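Long-range contact in CBS domain-containing protein (Pyrococcus horikoshii, PDB 2YZQ), which is of unknown function but carries four CBS domain repeats and binds S-adenosylmethionine, which points to a probable ligand-sensing role: residues Met1-Thr13 and Pro103-Tyr116. Sequence-based numbering, arbitrary orientation.
Sequences MRVKTIMTQNPVT and PVGILTVGDIIRRY
The guanidinium of R115 meets segment 1-13 with its edge. NH1 and NH2 come end-on to T8 OG1, at 2.9 and 3.0 Å, with the oxygen close to the guanidinium plane. NH1 also donates to I6 O (2.8 Å), again in that plane, the arginine chain running extended from CG to NE to get there. One face is taken by D111 OD1, which sits over the centre of the group and contributes charge without receiving an N-H. A water links T8 OG1 to D111 OD2; a valine in place of this threonine would probably leave both arginine nitrogens without the hydroxyl they share and the bridging water without one partner. In the fold, strand 8-9 is the antiparallel edge strand beside 103-108, so the N-terminal end of the chain, in the first CBS repeat, adds an outer strand to the sheet of the second. T8 and I106 exchange both backbone bonds, T8 N to I106 O being nearly straight (178°). Beyond them, P11 CB presses tightly on I106 CG1 at 3.4 Å. The ring of Y116 is approached obliquely by M1, whose CB lies 3.3 Å from Y116 CE1 and whose sulfur makes a Met-aromatic contact; Y116 OH bonds to Y123. Between this ring and the R115 guanidinium, I6 is a knob in a hole formed by D111, I112, R115 and Y116, its CG2 3.6 Å from L107 CD1.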
ATOM      1  N   MET A   1     -13.656  -9.897  12.097  1.00 29.64           N
ATOM      2  CA  MET A   1     -12.321 -10.483  12.068  1.00 27.61           C
ATOM      3  C   MET A   1     -11.359  -9.699  12.956  1.00 25.62           C
ATOM      4  O   MET A   1     -11.290  -8.492  13.253  1.00 24.69           O
ATOM      5  CB  MET A   1     -11.789 -10.519  10.633  1.00 31.57           C
ATOM      6  CG  MET A   1     -10.370 -11.048  10.511  1.00 35.47           C
ATOM      7  SD  MET A   1     -10.301 -12.850  10.476  1.00 42.29           S
ATOM      8  CE  MET A   1     -11.964 -13.244   9.944  1.00 39.94           C
ATOM      9  N   ARG A   2     -10.544 -10.570  13.555  1.00 23.02           N
ATOM     10  CA  ARG A   2      -9.506 -10.135  14.508  1.00 21.92           C
ATOM     11  C   ARG A   2      -8.123 -10.111  13.883  1.00 18.90           C
ATOM     12  O   ARG A   2      -7.832 -10.868  12.937  1.00 20.35           O
ATOM     13  CB  ARG A   2      -9.503 -10.969  15.795  1.00 23.96           C
ATOM     14  CG  ARG A   2     -10.749 -10.727  16.643  1.00 27.00           C
ATOM     15  CD  ARG A   2     -10.694 -11.487  17.945  1.00 30.21           C
ATOM     16  NE  ARG A   2     -12.031 -11.655  18.510  1.00 32.55           N
ATOM     17  CZ  ARG A   2     -12.612 -10.811  19.360  1.00 34.88           C
ATOM     18  NH1 ARG A   2     -11.979  -9.716  19.778  1.00 35.97           N
ATOM     19  NH2 ARG A   2     -13.836 -11.072  19.807  1.00 35.34           N
ATOM     20  N   VAL A   3      -7.515  -9.292  14.759  1.00 16.25           N
ATOM     21  CA  VAL A   3      -6.149  -9.149  14.277  1.00 14.45           C
ATOM     22  C   VAL A   3      -5.385 -10.472  14.208  1.00 15.73           C
ATOM     23  O   VAL A   3      -4.673 -10.740  13.236  1.00 13.22           O
ATOM     24  CB  VAL A   3      -5.371  -8.160  15.173  1.00 15.17           C
ATOM     25  CG1 VAL A   3      -3.891  -8.206  14.850  1.00 14.87           C
ATOM     26  CG2 VAL A   3      -5.919  -6.742  14.979  1.00 16.03           C
ATOM     27  N   LYS A   4      -5.548 -11.298  15.239  1.00 14.89           N
ATOM     28  CA  LYS A   4      -4.853 -12.584  15.329  1.00 16.26           C
ATOM     29  C   LYS A   4      -4.972 -13.462  14.087  1.00 14.31           C
ATOM     30  O   LYS A   4      -4.056 -14.217  13.761  1.00 14.04           O
ATOM     31  CB  LYS A   4      -5.370 -13.363  16.543  1.00 16.35           C
ATOM     32  CG  LYS A   4      -6.821 -13.801  16.415  1.00 18.79           C
ATOM     33  CD  LYS A   4      -7.434 -14.144  17.767  1.00 20.92           C
ATOM     34  CE  LYS A   4      -6.758 -15.341  18.411  1.00 21.42           C
ATOM     35  NZ  LYS A   4      -7.329 -15.617  19.760  1.00 21.52           N
ATOM     36  N   THR A   5      -6.093 -13.351  13.386  1.00 14.05           N
ATOM     37  CA  THR A   5      -6.333 -14.167  12.203  1.00 14.70           C
ATOM     38  C   THR A   5      -5.621 -13.681  10.948  1.00 14.07           C
ATOM     39  O   THR A   5      -5.240 -14.477  10.091  1.00 16.42           O
ATOM     40  CB  THR A   5      -7.844 -14.237  11.903  1.00 14.92           C
ATOM     41  OG1 THR A   5      -8.548 -14.620  13.093  1.00 15.69           O
ATOM     42  CG2 THR A   5      -8.127 -15.246  10.798  1.00 15.86           C
ATOM     43  N   ILE A   6      -5.419 -12.374  10.853  1.00 13.59           N
ATOM     44  CA  ILE A   6      -4.807 -11.790   9.668  1.00 16.07           C
ATOM     45  C   ILE A   6      -3.324 -11.444   9.798  1.00 15.51           C
ATOM     46  O   ILE A   6      -2.613 -11.357   8.797  1.00 17.02           O
ATOM     47  CB  ILE A   6      -5.604 -10.525   9.254  1.00 15.84           C
ATOM     48  CG1 ILE A   6      -7.102 -10.857   9.202  1.00 17.88           C
ATOM     49  CG2 ILE A   6      -5.136 -10.007   7.899  1.00 18.12           C
ATOM     50  CD1 ILE A   6      -7.458 -12.026   8.283  1.00 16.74           C
ATOM     51  N   MET A   7      -2.845 -11.269  11.027  1.00 15.54           N
ATOM     52  CA  MET A   7      -1.445 -10.910  11.243  1.00 15.31           C
ATOM     53  C   MET A   7      -0.479 -12.041  10.909  1.00 16.33           C
ATOM     54  O   MET A   7      -0.878 -13.197  10.784  1.00 16.91           O
ATOM     55  CB  MET A   7      -1.222 -10.517  12.704  1.00 16.96           C
ATOM     56  CG  MET A   7      -1.397 -11.689  13.667  1.00 17.52           C
ATOM     57  SD  MET A   7      -1.153 -11.228  15.385  1.00 15.93           S
ATOM     58  CE  MET A   7      -0.680 -12.817  16.109  1.00 18.90           C
ATOM     59  N   THR A   8       0.792 -11.687  10.754  1.00 16.62           N
ATOM     60  CA  THR A   8       1.843 -12.669  10.513  1.00 18.15           C
ATOM     61  C   THR A   8       2.450 -12.839  11.902  1.00 18.32           C
ATOM     62  O   THR A   8       2.902 -11.867  12.503  1.00 18.11           O
ATOM     63  CB  THR A   8       2.931 -12.138   9.557  1.00 19.60           C
ATOM     64  OG1 THR A   8       2.394 -12.019   8.235  1.00 19.93           O
ATOM     65  CG2 THR A   8       4.125 -13.085   9.528  1.00 20.13           C
ATOM     66  N   GLN A   9       2.455 -14.061  12.423  1.00 18.57           N
ATOM     67  CA  GLN A   9       2.988 -14.273  13.762  1.00 19.32           C
ATOM     68  C   GLN A   9       4.506 -14.368  13.853  1.00 19.43           C
ATOM     69  O   GLN A   9       5.187 -14.618  12.863  1.00 18.91           O
ATOM     70  CB  GLN A   9       2.386 -15.536  14.377  1.00 22.55           C
ATOM     71  CG  GLN A   9       0.883 -15.632  14.243  1.00 26.90           C
ATOM     72  CD  GLN A   9       0.267 -16.484  15.324  1.00 31.62           C
ATOM     73  OE1 GLN A   9      -0.124 -15.982  16.379  1.00 35.58           O
ATOM     74  NE2 GLN A   9       0.194 -17.788  15.081  1.00 30.99           N
ATOM     75  N   ASN A  10       5.011 -14.147  15.063  1.00 19.78           N
ATOM     76  CA  ASN A  10       6.431 -14.242  15.376  1.00 21.55           C
ATOM     77  C   ASN A  10       7.358 -13.501  14.422  1.00 21.41           C
ATOM     78  O   ASN A  10       8.205 -14.102  13.764  1.00 21.44           O
ATOM     79  CB  ASN A  10       6.824 -15.716  15.439  1.00 24.53           C
ATOM     80  CG  ASN A  10       5.925 -16.511  16.363  1.00 27.04           C
ATOM     81  OD1 ASN A  10       5.900 -16.279  17.571  1.00 30.13           O
ATOM     82  ND2 ASN A  10       5.173 -17.451  15.798  1.00 28.87           N
ATOM     83  N   PRO A  11       7.217 -12.174  14.345  1.00 21.67           N
ATOM     84  CA  PRO A  11       8.070 -11.390  13.453  1.00 23.44           C
ATOM     85  C   PRO A  11       9.510 -11.345  13.941  1.00 24.74           C
ATOM     86  O   PRO A  11       9.770 -11.359  15.147  1.00 24.21           O
ATOM     87  CB  PRO A  11       7.420 -10.013  13.489  1.00 22.94           C
ATOM     88  CG  PRO A  11       6.932  -9.934  14.899  1.00 22.62           C
ATOM     89  CD  PRO A  11       6.291 -11.298  15.085  1.00 22.06           C
ATOM     90  N   VAL A  12      10.447 -11.307  13.002  1.00 26.06           N
ATOM     91  CA  VAL A  12      11.848 -11.215  13.365  1.00 28.17           C
ATOM     92  C   VAL A  12      12.028  -9.785  13.855  1.00 27.02           C
ATOM     93  O   VAL A  12      11.560  -8.838  13.220  1.00 27.17           O
ATOM     94  CB  VAL A  12      12.767 -11.483  12.154  1.00 29.87           C
ATOM     95  CG1 VAL A  12      12.789 -12.970  11.841  1.00 30.78           C
ATOM     96  CG2 VAL A  12      12.272 -10.711  10.945  1.00 31.83           C
ATOM     97  N   THR A  13      12.679  -9.631  15.000  1.00 26.45           N
ATOM     98  CA  THR A  13      12.893  -8.311  15.574  1.00 26.19           C
ATOM     99  C   THR A  13      14.374  -8.015  15.717  1.00 25.07           C
ATOM    100  O   THR A  13      15.219  -8.879  15.484  1.00 25.66           O
ATOM    101  CB  THR A  13      12.256  -8.205  16.970  1.00 26.53           C
ATOM    102  OG1 THR A  13      12.923  -9.104  17.861  1.00 26.27           O
ATOM    103  CG2 THR A  13      10.775  -8.558  16.914  1.00 26.52           C
ATOM    104  N   PRO A 103       6.322  -7.761  21.029  1.00 16.54           N
ATOM    105  CA  PRO A 103       5.801  -8.081  19.695  1.00 16.69           C
ATOM    106  C   PRO A 103       5.527  -9.565  19.469  1.00 16.81           C
ATOM    107  O   PRO A 103       6.417 -10.402  19.637  1.00 20.63           O
ATOM    108  CB  PRO A 103       6.894  -7.559  18.757  1.00 18.15           C
ATOM    109  CG  PRO A 103       7.575  -6.491  19.566  1.00 20.73           C
ATOM    110  CD  PRO A 103       7.645  -7.123  20.929  1.00 17.80           C
ATOM    111  N   VAL A 104       4.296  -9.885  19.085  1.00 16.07           N
ATOM    112  CA  VAL A 104       3.917 -11.267  18.808  1.00 16.46           C
ATOM    113  C   VAL A 104       3.426 -11.415  17.372  1.00 14.43           C
ATOM    114  O   VAL A 104       3.143 -12.518  16.913  1.00 15.32           O
ATOM    115  CB  VAL A 104       2.812 -11.770  19.772  1.00 16.25           C
ATOM    116  CG1 VAL A 104       3.348 -11.803  21.198  1.00 19.55           C
ATOM    117  CG2 VAL A 104       1.587 -10.880  19.679  1.00 16.97           C
ATOM    118  N   GLY A 105       3.334 -10.298  16.658  1.00 13.02           N
ATOM    119  CA  GLY A 105       2.886 -10.356  15.282  1.00 13.13           C
ATOM    120  C   GLY A 105       2.996  -9.004  14.611  1.00 13.62           C
ATOM    121  O   GLY A 105       3.273  -8.003  15.266  1.00 13.65           O
ATOM    122  N   ILE A 106       2.806  -8.994  13.296  1.00 15.22           N
ATOM    123  CA  ILE A 106       2.841  -7.772  12.506  1.00 16.74           C
ATOM    124  C   ILE A 106       1.677  -7.862  11.528  1.00 15.03           C
ATOM    125  O   ILE A 106       1.431  -8.913  10.934  1.00 14.41           O
ATOM    126  CB  ILE A 106       4.160  -7.631  11.713  1.00 18.10           C
ATOM    127  CG1 ILE A 106       5.333  -7.432  12.673  1.00 23.10           C
ATOM    128  CG2 ILE A 106       4.062  -6.448  10.742  1.00 20.86           C
ATOM    129  CD1 ILE A 106       5.218  -6.196  13.552  1.00 26.99           C
ATOM    130  N   LEU A 107       0.948  -6.765  11.377  1.00 15.55           N
ATOM    131  CA  LEU A 107      -0.192  -6.735  10.471  1.00 15.28           C
ATOM    132  C   LEU A 107      -0.021  -5.575   9.504  1.00 15.49           C
ATOM    133  O   LEU A 107       0.082  -4.427   9.923  1.00 17.00           O
ATOM    134  CB  LEU A 107      -1.486  -6.551  11.258  1.00 16.03           C
ATOM    135  CG  LEU A 107      -2.764  -6.379  10.433  1.00 17.56           C
ATOM    136  CD1 LEU A 107      -3.097  -7.686   9.719  1.00 17.21           C
ATOM    137  CD2 LEU A 107      -3.904  -5.964  11.345  1.00 18.75           C
ATOM    138  N   THR A 108       0.011  -5.882   8.213  1.00 15.21           N
ATOM    139  CA  THR A 108       0.177  -4.844   7.202  1.00 15.77           C
ATOM    140  C   THR A 108      -1.088  -4.644   6.386  1.00 15.51           C
ATOM    141  O   THR A 108      -2.024  -5.433   6.460  1.00 13.55           O
ATOM    142  CB  THR A 108       1.295  -5.194   6.206  1.00 15.95           C
ATOM    143  OG1 THR A 108       0.870  -6.281   5.372  1.00 17.16           O
ATOM    144  CG2 THR A 108       2.558  -5.595   6.944  1.00 17.97           C
ATOM    145  N   VAL A 109      -1.106  -3.570   5.605  1.00 15.74           N
ATOM    146  CA  VAL A 109      -2.240  -3.294   4.741  1.00 15.85           C
ATOM    147  C   VAL A 109      -2.328  -4.453   3.755  1.00 14.69           C
ATOM    148  O   VAL A 109      -3.417  -4.928   3.436  1.00 14.89           O
ATOM    149  CB  VAL A 109      -2.043  -1.978   3.960  1.00 16.46           C
ATOM    150  CG1 VAL A 109      -3.125  -1.839   2.901  1.00 15.57           C
ATOM    151  CG2 VAL A 109      -2.094  -0.800   4.916  1.00 18.00           C
ATOM    152  N   GLY A 110      -1.167  -4.906   3.290  1.00 15.63           N
ATOM    153  CA  GLY A 110      -1.116  -6.016   2.354  1.00 14.66           C
ATOM    154  C   GLY A 110      -1.788  -7.253   2.921  1.00 15.21           C
ATOM    155  O   GLY A 110      -2.530  -7.942   2.220  1.00 15.38           O
ATOM    156  N   ASP A 111      -1.532  -7.536   4.195  1.00 15.71           N
ATOM    157  CA  ASP A 111      -2.133  -8.698   4.841  1.00 14.37           C
ATOM    158  C   ASP A 111      -3.650  -8.596   4.840  1.00 14.30           C
ATOM    159  O   ASP A 111      -4.348  -9.577   4.593  1.00 14.82           O
ATOM    160  CB  ASP A 111      -1.665  -8.836   6.293  1.00 14.94           C
ATOM    161  CG  ASP A 111      -0.189  -9.139   6.416  1.00 15.28           C
ATOM    162  OD1 ASP A 111       0.347  -9.896   5.579  1.00 16.85           O
ATOM    163  OD2 ASP A 111       0.433  -8.631   7.375  1.00 16.04           O
ATOM    164  N   ILE A 112      -4.162  -7.406   5.135  1.00 12.83           N
ATOM    165  CA  ILE A 112      -5.601  -7.211   5.175  1.00 12.91           C
ATOM    166  C   ILE A 112      -6.209  -7.436   3.793  1.00 14.05           C
ATOM    167  O   ILE A 112      -7.248  -8.068   3.667  1.00 13.97           O
ATOM    168  CB  ILE A 112      -5.950  -5.803   5.703  1.00 13.85           C
ATOM    169  CG1 ILE A 112      -5.492  -5.689   7.163  1.00 14.40           C
ATOM    170  CG2 ILE A 112      -7.449  -5.552   5.584  1.00 15.06           C
ATOM    171  CD1 ILE A 112      -5.774  -4.356   7.812  1.00 16.74           C
ATOM    172  N   ILE A 113      -5.544  -6.941   2.758  1.00 14.19           N
ATOM    173  CA  ILE A 113      -6.041  -7.112   1.396  1.00 15.47           C
ATOM    174  C   ILE A 113      -6.030  -8.578   0.954  1.00 15.04           C
ATOM    175  O   ILE A 113      -7.054  -9.121   0.532  1.00 15.34           O
ATOM    176  CB  ILE A 113      -5.188  -6.310   0.383  1.00 17.72           C
ATOM    177  CG1 ILE A 113      -5.268  -4.815   0.700  1.00 22.80           C
ATOM    178  CG2 ILE A 113      -5.649  -6.605  -1.044  1.00 16.37           C
ATOM    179  CD1 ILE A 113      -6.666  -4.266   0.762  1.00 24.39           C
ATOM    180  N   ARG A 114      -4.869  -9.210   1.067  1.00 16.45           N
ATOM    181  CA  ARG A 114      -4.686 -10.594   0.637  1.00 17.31           C
ATOM    182  C   ARG A 114      -5.342 -11.685   1.480  1.00 17.28           C
ATOM    183  O   ARG A 114      -5.896 -12.644   0.935  1.00 18.18           O
ATOM    184  CB  ARG A 114      -3.188 -10.892   0.524  1.00 18.80           C
ATOM    185  CG  ARG A 114      -2.463 -10.050  -0.516  1.00 24.16           C
ATOM    186  CD  ARG A 114      -0.953 -10.163  -0.371  1.00 28.01           C
ATOM    187  NE  ARG A 114      -0.488  -9.559   0.876  1.00 32.63           N
ATOM    188  CZ  ARG A 114       0.791  -9.415   1.209  1.00 34.80           C
ATOM    189  NH1 ARG A 114       1.745  -9.835   0.387  1.00 36.45           N
ATOM    190  NH2 ARG A 114       1.118  -8.843   2.360  1.00 34.73           N
ATOM    191  N   ARG A 115      -5.280 -11.545   2.799  1.00 16.93           N
ATOM    192  CA  ARG A 115      -5.831 -12.560   3.693  1.00 16.33           C
ATOM    193  C   ARG A 115      -7.260 -12.327   4.146  1.00 17.23           C
ATOM    194  O   ARG A 115      -7.933 -13.257   4.591  1.00 17.58           O
ATOM    195  CB  ARG A 115      -4.939 -12.692   4.928  1.00 16.88           C
ATOM    196  CG  ARG A 115      -3.500 -13.055   4.619  1.00 19.16           C
ATOM    197  CD  ARG A 115      -2.613 -12.915   5.853  1.00 20.72           C
ATOM    198  NE  ARG A 115      -1.227 -13.269   5.553  1.00 23.89           N
ATOM    199  CZ  ARG A 115      -0.203 -13.074   6.378  1.00 22.74           C
ATOM    200  NH1 ARG A 115      -0.397 -12.519   7.568  1.00 22.34           N
ATOM    201  NH2 ARG A 115       1.022 -13.433   6.012  1.00 24.51           N
ATOM    202  N   TYR A 116      -7.734 -11.092   4.026  1.00 16.31           N
ATOM    203  CA  TYR A 116      -9.078 -10.773   4.475  1.00 14.99           C
ATOM    204  C   TYR A 116     -10.041 -10.343   3.370  1.00 16.10           C
ATOM    205  O   TYR A 116     -10.941 -11.097   2.999  1.00 16.56           O
ATOM    206  CB  TYR A 116      -8.994  -9.697   5.560  1.00 17.13           C
ATOM    207  CG  TYR A 116     -10.315  -9.341   6.194  1.00 19.99           C
ATOM    208  CD1 TYR A 116     -11.093 -10.310   6.826  1.00 22.05           C
ATOM    209  CD2 TYR A 116     -10.776  -8.026   6.187  1.00 22.42           C
ATOM    210  CE1 TYR A 116     -12.296  -9.979   7.438  1.00 23.81           C
ATOM    211  CE2 TYR A 116     -11.975  -7.684   6.798  1.00 24.11           C
ATOM    212  CZ  TYR A 116     -12.730  -8.665   7.421  1.00 24.61           C
ATOM    213  OH  TYR A 116     -13.918  -8.330   8.031  1.00 27.31           O
TER
HETATM  214  O   HOH W   1     -14.035  -7.459  10.536  1.00 27.89           O
HETATM  215  O   HOH W   2       2.867  -9.390   7.853  1.00 22.35           O
HETATM  216  O   HOH W   3       1.696 -14.713  18.093  1.00 41.20           O
HETATM  217  O   HOH W   4       8.096 -12.074  17.588  1.00 38.16           O